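Nicotinamide-nucleotide adenylyltransferase NadR family / Ribosylnicotinamide kinase (PDB 6GYE) probably phosphorylates nicotinamide riboside through a P-loop kinase domain and may adenylylate the resulting mononucleotide to give NAD+. Local coordinates at residues K14-Y19 with N115-T120; I18-F23 with L45-G50; I297-P302 with E322-L327. All coordinates share one frame; numbering follows the deposited sequence.

Contact 1 of 3, residues K14-Y19 with N115-T120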
ATOM      1  N   LYS A  14      -3.434  19.719 -30.859  1.00 85.63           N
ATOM      2  CA  LYS A  14      -4.563  19.325 -31.703  1.00 88.69           C
ATOM      3  C   LYS A  14      -4.824  17.819 -31.723  1.00 82.14           C
ATOM      4  O   LYS A  14      -5.984  17.402 -31.717  1.00 85.62           O
ATOM      5  CB  LYS A  14      -4.358  19.821 -33.139  1.00 91.73           C
ATOM      6  CG  LYS A  14      -4.522  21.323 -33.317  1.00100.57           C
ATOM      7  CD  LYS A  14      -5.962  21.764 -33.105  1.00104.86           C
ATOM      8  CE  LYS A  14      -6.169  23.203 -33.556  1.00110.24           C
ATOM      9  NZ  LYS A  14      -5.341  24.151 -32.759  1.00116.39           N
ATOM     10  N   ASN A  15      -3.791  16.979 -31.749  1.00 81.31           N
ATOM     11  CA  ASN A  15      -3.975  15.528 -31.791  1.00 74.18           C
ATOM     12  C   ASN A  15      -3.956  14.984 -30.369  1.00 69.06           C
ATOM     13  O   ASN A  15      -2.908  14.956 -29.717  1.00 68.78           O
ATOM     14  CB  ASN A  15      -2.900  14.863 -32.640  1.00 68.55           C
ATOM     15  CG  ASN A  15      -2.970  15.280 -34.077  1.00 80.00           C
ATOM     16  OD1 ASN A  15      -4.013  15.159 -34.714  1.00 85.71           O
ATOM     17  ND2 ASN A  15      -1.856  15.761 -34.609  1.00 87.12           N
ATOM     18  N   ILE A  16      -5.120  14.562 -29.884  1.00 65.09           N
ATOM     19  CA  ILE A  16      -5.297  14.144 -28.497  1.00 69.11           C
ATOM     20  C   ILE A  16      -5.689  12.672 -28.471  1.00 78.46           C
ATOM     21  O   ILE A  16      -6.616  12.260 -29.180  1.00 86.07           O
ATOM     22  CB  ILE A  16      -6.371  14.986 -27.787  1.00 65.22           C
ATOM     23  CG1 ILE A  16      -6.071  16.497 -27.894  1.00 70.89           C
ATOM     24  CG2 ILE A  16      -6.562  14.480 -26.368  1.00 62.94           C
ATOM     25  CD1 ILE A  16      -4.721  16.936 -27.353  1.00 70.52           C
ATOM     26  N   GLY A  17      -5.005  11.889 -27.640  1.00 71.56           N
ATOM     27  CA  GLY A  17      -5.345  10.492 -27.417  1.00 65.45           C
ATOM     28  C   GLY A  17      -6.035  10.318 -26.075  1.00 66.35           C
ATOM     29  O   GLY A  17      -5.655  10.950 -25.087  1.00 69.68           O
ATOM     30  N   ILE A  18      -7.042   9.457 -26.045  1.00 56.68           N
ATOM     31  CA  ILE A  18      -7.810   9.170 -24.841  1.00 62.56           C
ATOM     32  C   ILE A  18      -7.545   7.718 -24.484  1.00 64.64           C
ATOM     33  O   ILE A  18      -7.844   6.808 -25.274  1.00 67.67           O
ATOM     34  CB  ILE A  18      -9.319   9.430 -25.023  1.00 68.16           C
ATOM     35  CG1 ILE A  18      -9.699  10.918 -25.002  1.00 77.35           C
ATOM     36  CG2 ILE A  18     -10.087   8.838 -23.864  1.00 65.65           C
ATOM     37  CD1 ILE A  18      -8.853  11.877 -25.752  1.00 81.72           C
ATOM     38  N   TYR A  19      -6.987   7.495 -23.297  1.00 59.60           N
ATOM     39  CA  TYR A  19      -6.599   6.160 -22.855  1.00 61.50           C
ATOM     40  C   TYR A  19      -7.365   5.841 -21.584  1.00 60.07           C
ATOM     41  O   TYR A  19      -7.346   6.632 -20.637  1.00 65.64           O
ATOM     42  CB  TYR A  19      -5.084   6.065 -22.624  1.00 54.28           C
ATOM     43  CG  TYR A  19      -4.584   4.681 -22.289  1.00 52.81           C
ATOM     44  CD1 TYR A  19      -4.603   4.204 -20.984  1.00 53.50           C
ATOM     45  CD2 TYR A  19      -4.080   3.855 -23.276  1.00 50.85           C
ATOM     46  CE1 TYR A  19      -4.151   2.932 -20.691  1.00 54.73           C
ATOM     47  CE2 TYR A  19      -3.632   2.604 -22.992  1.00 57.33           C
ATOM     48  CZ  TYR A  19      -3.670   2.132 -21.704  1.00 58.14           C
ATOM     49  OH  TYR A  19      -3.202   0.850 -21.442  1.00 55.74           O
ATOM     50  N   ASN A 115      -9.605  24.030 -29.728  1.00100.63           N
ATOM     51  CA  ASN A 115     -10.748  23.576 -30.508  1.00104.15           C
ATOM     52  C   ASN A 115     -10.245  22.950 -31.803  1.00101.50           C
ATOM     53  O   ASN A 115      -9.049  22.991 -32.110  1.00104.18           O
ATOM     54  CB  ASN A 115     -11.699  24.739 -30.825  1.00109.52           C
ATOM     55  CG  ASN A 115     -12.232  25.419 -29.584  1.00112.54           C
ATOM     56  OD1 ASN A 115     -12.397  24.792 -28.540  1.00111.96           O
ATOM     57  ND2 ASN A 115     -12.506  26.715 -29.692  1.00117.26           N
ATOM     58  N   ASP A 116     -11.178  22.389 -32.576  1.00 95.43           N
ATOM     59  CA  ASP A 116     -10.851  21.685 -33.820  1.00 96.31           C
ATOM     60  C   ASP A 116      -9.833  20.571 -33.572  1.00 95.21           C
ATOM     61  O   ASP A 116      -8.793  20.484 -34.228  1.00 93.86           O
ATOM     62  CB  ASP A 116     -10.348  22.656 -34.883  1.00103.22           C
ATOM     63  CG  ASP A 116     -11.235  23.863 -35.014  1.00117.08           C
ATOM     64  OD1 ASP A 116     -12.442  23.673 -35.271  1.00124.20           O
ATOM     65  OD2 ASP A 116     -10.734  24.994 -34.834  1.00121.62           O
ATOM     66  N   LEU A 117     -10.136  19.722 -32.597  1.00 93.66           N
ATOM     67  CA  LEU A 117      -9.232  18.641 -32.250  1.00 87.31           C
ATOM     68  C   LEU A 117      -9.419  17.457 -33.181  1.00 84.68           C
ATOM     69  O   LEU A 117     -10.471  17.278 -33.798  1.00 89.77           O
ATOM     70  CB  LEU A 117      -9.471  18.165 -30.826  1.00 82.94           C
ATOM     71  CG  LEU A 117      -9.434  19.191 -29.705  1.00 88.26           C
ATOM     72  CD1 LEU A 117      -9.715  18.438 -28.423  1.00 79.95           C
ATOM     73  CD2 LEU A 117      -8.089  19.912 -29.663  1.00 84.27           C
ATOM     74  N   SER A 118      -8.384  16.630 -33.247  1.00 82.36           N
ATOM     75  CA  SER A 118      -8.460  15.290 -33.817  1.00 79.24           C
ATOM     76  C   SER A 118      -8.237  14.331 -32.653  1.00 79.52           C
ATOM     77  O   SER A 118      -7.119  14.220 -32.138  1.00 80.71           O
ATOM     78  CB  SER A 118      -7.437  15.086 -34.931  1.00 76.83           C
ATOM     79  OG  SER A 118      -7.530  13.774 -35.472  1.00 81.15           O
ATOM     80  N   VAL A 119      -9.308  13.688 -32.207  1.00 75.92           N
ATOM     81  CA  VAL A 119      -9.294  12.850 -31.018  1.00 68.36           C
ATOM     82  C   VAL A 119      -9.391  11.385 -31.416  1.00 72.35           C
ATOM     83  O   VAL A 119     -10.191  11.015 -32.288  1.00 77.38           O
ATOM     84  CB  VAL A 119     -10.444  13.235 -30.072  1.00 65.09           C
ATOM     85  CG1 VAL A 119     -10.481  12.288 -28.888  1.00 63.37           C
ATOM     86  CG2 VAL A 119     -10.265  14.657 -29.594  1.00 65.60           C
ATOM     87  N   THR A 120      -8.574  10.551 -30.769  1.00 66.35           N
ATOM     88  CA  THR A 120      -8.587   9.103 -30.949  1.00 65.09           C
ATOM     89  C   THR A 120      -8.851   8.422 -29.608  1.00 62.45           C
ATOM     90  O   THR A 120      -8.117   8.644 -28.642  1.00 60.28           O
ATOM     91  CB  THR A 120      -7.270   8.609 -31.554  1.00 70.16           C
ATOM     92  OG1 THR A 120      -7.019   9.304 -32.776  1.00 73.91           O
ATOM     93  CG2 THR A 120      -7.318   7.111 -31.828  1.00 60.73           C
TER

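Contact 2 of 3, residues I18-F23 with L45-G50. With SO4 (sulfate ion), chain E.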
ATOM      1  N   ILE A  18      -7.042   9.457 -26.045  1.00 56.68           N
ATOM      2  CA  ILE A  18      -7.810   9.170 -24.841  1.00 62.56           C
ATOM      3  C   ILE A  18      -7.545   7.718 -24.484  1.00 64.64           C
ATOM      4  O   ILE A  18      -7.844   6.808 -25.274  1.00 67.67           O
ATOM      5  CB  ILE A  18      -9.319   9.430 -25.023  1.00 68.16           C
ATOM      6  CG1 ILE A  18      -9.699  10.918 -25.002  1.00 77.35           C
ATOM      7  CG2 ILE A  18     -10.087   8.838 -23.864  1.00 65.65           C
ATOM      8  CD1 ILE A  18      -8.853  11.877 -25.752  1.00 81.72           C
ATOM      9  N   TYR A  19      -6.987   7.495 -23.297  1.00 59.60           N
ATOM     10  CA  TYR A  19      -6.599   6.160 -22.855  1.00 61.50           C
ATOM     11  C   TYR A  19      -7.365   5.841 -21.584  1.00 60.07           C
ATOM     12  O   TYR A  19      -7.346   6.632 -20.637  1.00 65.64           O
ATOM     13  CB  TYR A  19      -5.084   6.065 -22.624  1.00 54.28           C
ATOM     14  CG  TYR A  19      -4.584   4.681 -22.289  1.00 52.81           C
ATOM     15  CD1 TYR A  19      -4.603   4.204 -20.984  1.00 53.50           C
ATOM     16  CD2 TYR A  19      -4.080   3.855 -23.276  1.00 50.85           C
ATOM     17  CE1 TYR A  19      -4.151   2.932 -20.691  1.00 54.73           C
ATOM     18  CE2 TYR A  19      -3.632   2.604 -22.992  1.00 57.33           C
ATOM     19  CZ  TYR A  19      -3.670   2.132 -21.704  1.00 58.14           C
ATOM     20  OH  TYR A  19      -3.202   0.850 -21.442  1.00 55.74           O
ATOM     21  N   PHE A  20      -8.058   4.702 -21.585  1.00 58.50           N
ATOM     22  CA  PHE A  20      -8.946   4.283 -20.509  1.00 63.61           C
ATOM     23  C   PHE A  20      -8.312   3.212 -19.644  1.00 65.66           C
ATOM     24  O   PHE A  20      -7.500   2.411 -20.114  1.00 70.57           O
ATOM     25  CB  PHE A  20     -10.244   3.692 -21.054  1.00 64.15           C
ATOM     26  CG  PHE A  20     -11.117   4.657 -21.763  1.00 60.42           C
ATOM     27  CD1 PHE A  20     -12.051   5.392 -21.065  1.00 59.76           C
ATOM     28  CD2 PHE A  20     -11.055   4.787 -23.135  1.00 66.20           C
ATOM     29  CE1 PHE A  20     -12.900   6.260 -21.725  1.00 63.67           C
ATOM     30  CE2 PHE A  20     -11.902   5.661 -23.808  1.00 64.19           C
ATOM     31  CZ  PHE A  20     -12.823   6.390 -23.103  1.00 63.78           C
ATOM     32  N   GLY A  21      -8.738   3.169 -18.387  1.00 60.14           N
ATOM     33  CA  GLY A  21      -8.412   2.039 -17.530  1.00 58.33           C
ATOM     34  C   GLY A  21      -9.106   2.188 -16.195  1.00 59.41           C
ATOM     35  O   GLY A  21      -9.588   3.268 -15.845  1.00 57.51           O
ATOM     36  N   THR A  22      -9.151   1.074 -15.455  1.00 58.67           N
ATOM     37  CA  THR A  22      -9.501   1.129 -14.033  1.00 66.69           C
ATOM     38  C   THR A  22      -8.264   1.335 -13.143  1.00 66.00           C
ATOM     39  O   THR A  22      -8.352   1.999 -12.103  1.00 68.24           O
ATOM     40  CB  THR A  22     -10.264  -0.127 -13.602  1.00 67.22           C
ATOM     41  OG1 THR A  22      -9.579  -1.284 -14.067  1.00 80.71           O
ATOM     42  CG2 THR A  22     -11.667  -0.141 -14.184  1.00 66.26           C
ATOM     43  N   PHE A  23      -7.120   0.759 -13.519  1.00 58.98           N
ATOM     44  CA  PHE A  23      -5.824   1.007 -12.868  1.00 54.64           C
ATOM     45  C   PHE A  23      -5.806   0.583 -11.399  1.00 58.33           C
ATOM     46  O   PHE A  23      -5.500   1.373 -10.497  1.00 60.76           O
ATOM     47  CB  PHE A  23      -5.433   2.479 -12.993  1.00 52.24           C
ATOM     48  CG  PHE A  23      -5.382   2.974 -14.395  1.00 54.54           C
ATOM     49  CD1 PHE A  23      -4.378   2.558 -15.245  1.00 52.47           C
ATOM     50  CD2 PHE A  23      -6.342   3.860 -14.867  1.00 57.38           C
ATOM     51  CE1 PHE A  23      -4.323   3.020 -16.551  1.00 61.21           C
ATOM     52  CE2 PHE A  23      -6.280   4.344 -16.154  1.00 54.45           C
ATOM     53  CZ  PHE A  23      -5.268   3.922 -17.002  1.00 58.77           C
ATOM     54  N   LEU A  45      -5.052  12.183 -22.688  1.00 63.56           N
ATOM     55  CA  LEU A  45      -5.922  12.233 -21.520  1.00 60.03           C
ATOM     56  C   LEU A  45      -6.124  10.809 -21.007  1.00 67.63           C
ATOM     57  O   LEU A  45      -6.667   9.961 -21.728  1.00 62.53           O
ATOM     58  CB  LEU A  45      -7.262  12.871 -21.875  1.00 61.04           C
ATOM     59  CG  LEU A  45      -8.242  13.093 -20.722  1.00 69.56           C
ATOM     60  CD1 LEU A  45      -7.636  14.013 -19.677  1.00 73.08           C
ATOM     61  CD2 LEU A  45      -9.547  13.669 -21.225  1.00 66.55           C
ATOM     62  N   LEU A  46      -5.659  10.533 -19.782  1.00 61.00           N
ATOM     63  CA  LEU A  46      -5.908   9.250 -19.140  1.00 59.22           C
ATOM     64  C   LEU A  46      -7.244   9.304 -18.425  1.00 62.11           C
ATOM     65  O   LEU A  46      -7.486  10.222 -17.640  1.00 63.35           O
ATOM     66  CB  LEU A  46      -4.819   8.886 -18.137  1.00 62.51           C
ATOM     67  CG  LEU A  46      -3.390   8.756 -18.648  1.00 70.59           C
ATOM     68  CD1 LEU A  46      -2.464   8.249 -17.525  1.00 58.74           C
ATOM     69  CD2 LEU A  46      -3.340   7.865 -19.889  1.00 79.14           C
ATOM     70  N   VAL A  47      -8.123   8.348 -18.714  1.00 56.76           N
ATOM     71  CA  VAL A  47      -9.426   8.322 -18.062  1.00 63.67           C
ATOM     72  C   VAL A  47      -9.460   7.155 -17.084  1.00 61.53           C
ATOM     73  O   VAL A  47      -9.363   5.993 -17.486  1.00 63.23           O
ATOM     74  CB  VAL A  47     -10.576   8.259 -19.068  1.00 60.37           C
ATOM     75  CG1 VAL A  47     -11.895   8.142 -18.334  1.00 64.81           C
ATOM     76  CG2 VAL A  47     -10.583   9.523 -19.907  1.00 57.33           C
ATOM     77  N   VAL A  48      -9.552   7.476 -15.796  1.00 59.05           N
ATOM     78  CA  VAL A  48      -9.738   6.489 -14.740  1.00 53.03           C
ATOM     79  C   VAL A  48     -11.230   6.351 -14.530  1.00 59.23           C
ATOM     80  O   VAL A  48     -11.882   7.314 -14.106  1.00 59.40           O
ATOM     81  CB  VAL A  48      -9.077   6.928 -13.425  1.00 59.89           C
ATOM     82  CG1 VAL A  48      -8.968   5.744 -12.482  1.00 60.06           C
ATOM     83  CG2 VAL A  48      -7.752   7.597 -13.665  1.00 59.90           C
ATOM     84  N   SER A  49     -11.776   5.174 -14.816  1.00 61.40           N
ATOM     85  CA  SER A  49     -13.200   4.961 -14.607  1.00 64.43           C
ATOM     86  C   SER A  49     -13.424   4.113 -13.359  1.00 68.80           C
ATOM     87  O   SER A  49     -12.542   3.363 -12.924  1.00 67.58           O
ATOM     88  CB  SER A  49     -13.842   4.313 -15.836  1.00 64.75           C
ATOM     89  OG  SER A  49     -13.210   3.090 -16.135  1.00 74.68           O
ATOM     90  N   GLY A  50     -14.601   4.274 -12.764  1.00 68.44           N
ATOM     91  CA  GLY A  50     -14.924   3.544 -11.550  1.00 68.52           C
ATOM     92  C   GLY A  50     -16.311   3.890 -11.052  1.00 75.53           C
ATOM     93  O   GLY A  50     -16.975   4.806 -11.553  1.00 83.65           O
TER
HETATM   94  S   SO4 E 403      -7.497  -2.237 -16.267  1.00 76.80           S
HETATM   95  O1  SO4 E 403      -6.528  -2.148 -17.354  1.00 76.22           O
HETATM   96  O2  SO4 E 403      -6.829  -2.192 -14.962  1.00 81.70           O
HETATM   97  O3  SO4 E 403      -8.396  -1.104 -16.453  1.00 82.28           O
HETATM   98  O4  SO4 E 403      -8.246  -3.491 -16.317  1.00 94.67           O

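Contact 3 of 3, residues I297-P302 with E322-L327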
ATOM      1  N   ILE A 297       2.514 -11.527  12.660  1.00 51.14           N
ATOM      2  CA  ILE A 297       3.032 -10.962  13.896  1.00 51.43           C
ATOM      3  C   ILE A 297       3.813 -12.053  14.624  1.00 56.17           C
ATOM      4  O   ILE A 297       3.232 -13.044  15.088  1.00 56.32           O
ATOM      5  CB  ILE A 297       1.903 -10.406  14.774  1.00 57.57           C
ATOM      6  CG1 ILE A 297       1.202  -9.247  14.053  1.00 53.95           C
ATOM      7  CG2 ILE A 297       2.439  -9.945  16.135  1.00 50.82           C
ATOM      8  CD1 ILE A 297      -0.174  -8.894  14.645  1.00 53.34           C
ATOM      9  N   LEU A 298       5.121 -11.872  14.737  1.00 51.76           N
ATOM     10  CA  LEU A 298       5.998 -12.811  15.425  1.00 52.67           C
ATOM     11  C   LEU A 298       6.233 -12.332  16.854  1.00 54.13           C
ATOM     12  O   LEU A 298       6.782 -11.247  17.061  1.00 54.70           O
ATOM     13  CB  LEU A 298       7.336 -12.934  14.692  1.00 47.41           C
ATOM     14  CG  LEU A 298       7.230 -13.569  13.306  1.00 49.61           C
ATOM     15  CD1 LEU A 298       8.523 -13.460  12.554  1.00 43.38           C
ATOM     16  CD2 LEU A 298       6.819 -15.021  13.414  1.00 48.90           C
ATOM     17  N   VAL A 299       5.842 -13.142  17.835  1.00 48.26           N
ATOM     18  CA  VAL A 299       5.975 -12.782  19.242  1.00 53.28           C
ATOM     19  C   VAL A 299       7.092 -13.623  19.838  1.00 61.34           C
ATOM     20  O   VAL A 299       7.046 -14.855  19.768  1.00 58.09           O
ATOM     21  CB  VAL A 299       4.660 -12.997  20.008  1.00 55.75           C
ATOM     22  CG1 VAL A 299       4.871 -12.784  21.497  1.00 54.74           C
ATOM     23  CG2 VAL A 299       3.578 -12.060  19.475  1.00 50.32           C
ATOM     24  N   ILE A 300       8.089 -12.969  20.430  1.00 63.41           N
ATOM     25  CA  ILE A 300       9.157 -13.663  21.147  1.00 64.46           C
ATOM     26  C   ILE A 300       8.736 -13.770  22.612  1.00 66.47           C
ATOM     27  O   ILE A 300       8.706 -12.746  23.312  1.00 71.28           O
ATOM     28  CB  ILE A 300      10.496 -12.935  21.005  1.00 61.50           C
ATOM     29  CG1 ILE A 300      10.867 -12.777  19.527  1.00 52.97           C
ATOM     30  CG2 ILE A 300      11.573 -13.674  21.789  1.00 66.50           C
ATOM     31  CD1 ILE A 300      12.189 -12.021  19.307  1.00 55.57           C
ATOM     32  N   PRO A 301       8.453 -14.965  23.117  1.00 72.59           N
ATOM     33  CA  PRO A 301       7.970 -15.102  24.485  1.00 77.70           C
ATOM     34  C   PRO A 301       9.127 -15.107  25.461  1.00 84.07           C
ATOM     35  O   PRO A 301      10.274 -15.377  25.080  1.00 83.82           O
ATOM     36  CB  PRO A 301       7.257 -16.459  24.462  1.00 76.44           C
ATOM     37  CG  PRO A 301       8.058 -17.233  23.482  1.00 73.76           C
ATOM     38  CD  PRO A 301       8.508 -16.262  22.427  1.00 71.88           C
ATOM     39  N   PRO A 302       8.871 -14.798  26.728  1.00 94.96           N
ATOM     40  CA  PRO A 302       9.961 -14.797  27.710  1.00105.84           C
ATOM     41  C   PRO A 302      10.368 -16.222  28.058  1.00114.36           C
ATOM     42  O   PRO A 302       9.537 -17.035  28.466  1.00119.68           O
ATOM     43  CB  PRO A 302       9.346 -14.068  28.908  1.00109.30           C
ATOM     44  CG  PRO A 302       7.881 -14.389  28.796  1.00107.19           C
ATOM     45  CD  PRO A 302       7.602 -14.331  27.312  1.00 98.60           C
ATOM     46  N   GLU A 322       5.104 -10.220  32.852  1.00 98.51           N
ATOM     47  CA  GLU A 322       4.146  -9.123  32.924  1.00 97.46           C
ATOM     48  C   GLU A 322       3.933  -8.497  31.542  1.00 89.73           C
ATOM     49  O   GLU A 322       2.792  -8.315  31.097  1.00 89.05           O
ATOM     50  CB  GLU A 322       4.657  -8.096  33.940  1.00108.02           C
ATOM     51  CG  GLU A 322       3.614  -7.378  34.787  1.00118.27           C
ATOM     52  CD  GLU A 322       4.248  -6.611  35.953  1.00128.01           C
ATOM     53  OE1 GLU A 322       4.243  -5.360  35.937  1.00128.56           O
ATOM     54  OE2 GLU A 322       4.788  -7.265  36.872  1.00133.41           O
ATOM     55  N   PHE A 323       5.025  -8.178  30.836  1.00 78.31           N
ATOM     56  CA  PHE A 323       4.903  -7.617  29.489  1.00 71.04           C
ATOM     57  C   PHE A 323       4.191  -8.582  28.546  1.00 71.52           C
ATOM     58  O   PHE A 323       3.360  -8.171  27.728  1.00 72.83           O
ATOM     59  CB  PHE A 323       6.285  -7.273  28.937  1.00 63.20           C
ATOM     60  CG  PHE A 323       6.277  -6.812  27.510  1.00 65.56           C
ATOM     61  CD1 PHE A 323       6.300  -7.725  26.462  1.00 65.71           C
ATOM     62  CD2 PHE A 323       6.259  -5.460  27.211  1.00 66.56           C
ATOM     63  CE1 PHE A 323       6.290  -7.298  25.136  1.00 64.42           C
ATOM     64  CE2 PHE A 323       6.250  -5.020  25.898  1.00 64.09           C
ATOM     65  CZ  PHE A 323       6.265  -5.943  24.854  1.00 65.74           C
ATOM     66  N   HIS A 324       4.551  -9.858  28.599  1.00 71.60           N
ATOM     67  CA  HIS A 324       3.998 -10.812  27.649  1.00 68.01           C
ATOM     68  C   HIS A 324       2.498 -11.006  27.852  1.00 79.37           C
ATOM     69  O   HIS A 324       1.734 -11.002  26.877  1.00 78.97           O
ATOM     70  CB  HIS A 324       4.741 -12.136  27.759  1.00 67.86           C
ATOM     71  CG  HIS A 324       4.262 -13.164  26.792  1.00 73.26           C
ATOM     72  ND1 HIS A 324       4.693 -13.207  25.485  1.00 70.23           N
ATOM     73  CD2 HIS A 324       3.401 -14.198  26.943  1.00 73.63           C
ATOM     74  CE1 HIS A 324       4.107 -14.217  24.868  1.00 72.35           C
ATOM     75  NE2 HIS A 324       3.318 -14.834  25.730  1.00 74.19           N
ATOM     76  N   GLU A 325       2.051 -11.144  29.106  1.00 81.27           N
ATOM     77  CA  GLU A 325       0.618 -11.287  29.356  1.00 81.14           C
ATOM     78  C   GLU A 325      -0.147 -10.064  28.878  1.00 81.63           C
ATOM     79  O   GLU A 325      -1.232 -10.189  28.304  1.00 89.88           O
ATOM     80  CB  GLU A 325       0.333 -11.531  30.843  1.00 91.21           C
ATOM     81  CG  GLU A 325       0.967 -12.787  31.447  1.00110.00           C
ATOM     82  CD  GLU A 325       0.678 -14.070  30.665  1.00125.15           C
ATOM     83  OE1 GLU A 325      -0.381 -14.168  30.002  1.00128.25           O
ATOM     84  OE2 GLU A 325       1.522 -14.990  30.713  1.00130.86           O
ATOM     85  N   GLU A 326       0.396  -8.869  29.106  1.00 80.11           N
ATOM     86  CA  GLU A 326      -0.321  -7.677  28.676  1.00 75.45           C
ATOM     87  C   GLU A 326      -0.333  -7.575  27.157  1.00 72.45           C
ATOM     88  O   GLU A 326      -1.343  -7.177  26.561  1.00 70.74           O
ATOM     89  CB  GLU A 326       0.297  -6.432  29.309  1.00 70.73           C
ATOM     90  CG  GLU A 326      -0.344  -5.128  28.858  1.00 68.46           C
ATOM     91  CD  GLU A 326      -1.807  -5.003  29.267  1.00 76.87           C
ATOM     92  OE1 GLU A 326      -2.273  -5.764  30.151  1.00 80.70           O
ATOM     93  OE2 GLU A 326      -2.500  -4.131  28.697  1.00 78.23           O
ATOM     94  N   LEU A 327       0.774  -7.956  26.517  1.00 59.78           N
ATOM     95  CA  LEU A 327       0.826  -7.949  25.060  1.00 59.42           C
ATOM     96  C   LEU A 327      -0.226  -8.882  24.478  1.00 66.05           C
ATOM     97  O   LEU A 327      -0.974  -8.506  23.565  1.00 66.10           O
ATOM     98  CB  LEU A 327       2.222  -8.346  24.577  1.00 54.50           C
ATOM     99  CG  LEU A 327       2.403  -8.559  23.063  1.00 65.58           C
ATOM    100  CD1 LEU A 327       2.182  -7.280  22.250  1.00 59.27           C
ATOM    101  CD2 LEU A 327       3.763  -9.144  22.749  1.00 57.20           C
TER

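Contact 1 of 3, residues K14-Y19 with N115-T120
Lys14 turns CG beside its own backbone N, opposite the carbonyl carbon (chi1 -72°), and bends again at chi2 and chi4, which lays its aliphatic chain against the carbonyls of Asn115 and Asp116. Lys14 CE then stops 3.2 Å from Asn115 O, a carbon-oxygen contact, while NZ has its charge partner in Glu114, with which it forms a salt bridge. On the other strand Val119 places CG1 opposite its backbone N (chi1 176°), and that methyl meets Ile18 CD1 at 3.6 Å, the two side chains crossing obliquely. CG2 of the same valine faces Ile16 CB, and Ile16 CG1 touches Leu117 CD1, so Ile16, Ile18 and Val119 make one apolar face.

The backbone evidence identifies parallel beta pairing: Asn15 bridges to Ser118, Ile16 to Val119 and Gly17 to Thr120, and the short axes approach to 4.9 Å at an angle of 21°. These are neighbouring strands inside the five-stranded parallel sheet of an alpha/beta, Rossmann-like domain, in which strand 15-21 is central. Ser118 N donates to Lys14 O at 2.9 Å and Ile16 N returns a bond to Ser118 O. The ladder continues with Thr120 N to Ile16 O and goes on to Ile18 N with Thr120 O at 2.9 Å; Ile18 bonds next to Tyr122. Ile16 thus spends both N and O on this neighbour, whereas Gly17, between the two isoleucines, makes its backbone bonds to Gly43 and Leu45, on the other side of the strand. Val119 CA adds a CA-H...O contact to Ile16 O at 3.3 Å.

The opposite face carries the polar groups. Asn15 OD1 lies 3.4 Å from Ser118 CB, a van der Waals approach, while Ser118 OG is hydrogen-bonded to Gln142 OE1, at the start of the next strand.

Contact 2 of 3, residues I18-F23 with L45-G50
The Phe20 ring lies beside Val47, both side chains pointing the same way, with Phe20 CD1 3.8 Å from Val47 CB in an oblique approach. Phe23 meets its partners by the ring edge: CE2 comes near Val47 O, and Phe23 CD2 lies 4.0 Å from Val48 CG1, both close to the ring plane. Phe23 CZ in turn reaches the edge of the Tyr19 ring. Leu46 CD2 comes obliquely to that ring, 4.0 Å from Tyr19 CD1.

These contacts join the two strands of a beta-alpha-beta unit, strand 15-21, helix 28-40 and strand 43-50, at the C-terminal end of the sheet. The strands run parallel, their short axes 24° apart. Four backbone bonds alternate between them: Tyr19 N to Leu45 O, Val47 N to Tyr19 O at 2.7 Å, Gly21 N to Val47 O, and Ser49 N to Gly21 O. On the face of Phe20 and Val47, Ile18 CG2 also touches Val47 CG2. Were Phe20 an alanine, Val47 would probably lose the ring that covers one flank, and a gap would open toward Phe121 of strand 118-123.

Past Gly21 the chain leaves the sheet and holds a sulfate. Thr22 N bonds to its O3, and Thr22 OG1, turned between backbone N and carbonyl carbon (chi1 48°), gives a second bond to O3. Phe23 N reaches sulfate O2 at 3.3 Å, and His30 and Arg150 also bind the ion. The Gly-Thr-Phe turn, with His30 of the following helix, is consistent with the nucleotide-binding motif of nucleotidyltransferases, so the sulfate, probably from the crystallisation liquor, may mark a phosphate position. Gly21 has no side chain, and a CB there would fall 2.6 Å from Phe23 CZ.

Contact 3 of 3, residues I297-P302 with E322-L327
His324 is the hub of the apolar contact with residues Val299, Pro301 and Pro302, which connects strand 296-300 to helix 320-333. In the P-loop NTPase-type domain, probably the kinase, this strand, this helix and strand 340-342, parallel to the first, make up a beta-alpha-beta crossover, so the contact sets the helix against the strand that precedes it.

Ring contacts come first. The imidazole is reached from several directions: Pro302 CD lies over one face, 3.6 Å from His324 CG, the two side chains crossing at about a right angle, a position consistent with a CH-pi contact. Val299 CG1 approaches the ring edge, 3.7 Å from His324 CE1. Pro301 CB comes obliquely to His324 CE1 at 3.9 Å. The ring can reach all three because CG stands opposite the backbone N (chi1 -178°), extending it from the helix toward the strand end.

Polar bonding runs to other neighbours: Val299 is bonded through its backbone to Val341 on the adjacent strand. The bound nicotinamide riboside lies about 13 Å from the side chain of Leu327, so this leucine does not touch the ligand.

Aliphatic contact is the remaining kind. Leu331 of the same helix touches Val299, and Leu327 packs on Ile263, placing the methyl contact within the buried layer between sheet and helices. The same Val299 methyl that meets the imidazole also reaches Leu327, about one turn after His324, tip to tip, with Val299 CG1 4.0 Å from Leu327 CD2.

From the N terminus, strand 15-21 enters both early contacts. Contact 2 closes the shorter loop, returning through helix 28-40 to strand 43-50; contact 1 closes the longer one, when 115-120 arrives on the other flank of the same strand. The loop of contact 2 is therefore nested in that of contact 1, and the two share Ile18 and Tyr19, their centres about 15 Å apart. Together they set strand 15-21 between its two sheet neighbours. Contact 3 follows in series, far along the chain in the probable kinase domain, closing its own loop from strand to helix. Its centre lies about 62 Å from that of contact 1 and about 48 Å from that of contact 2, across the chain's centre.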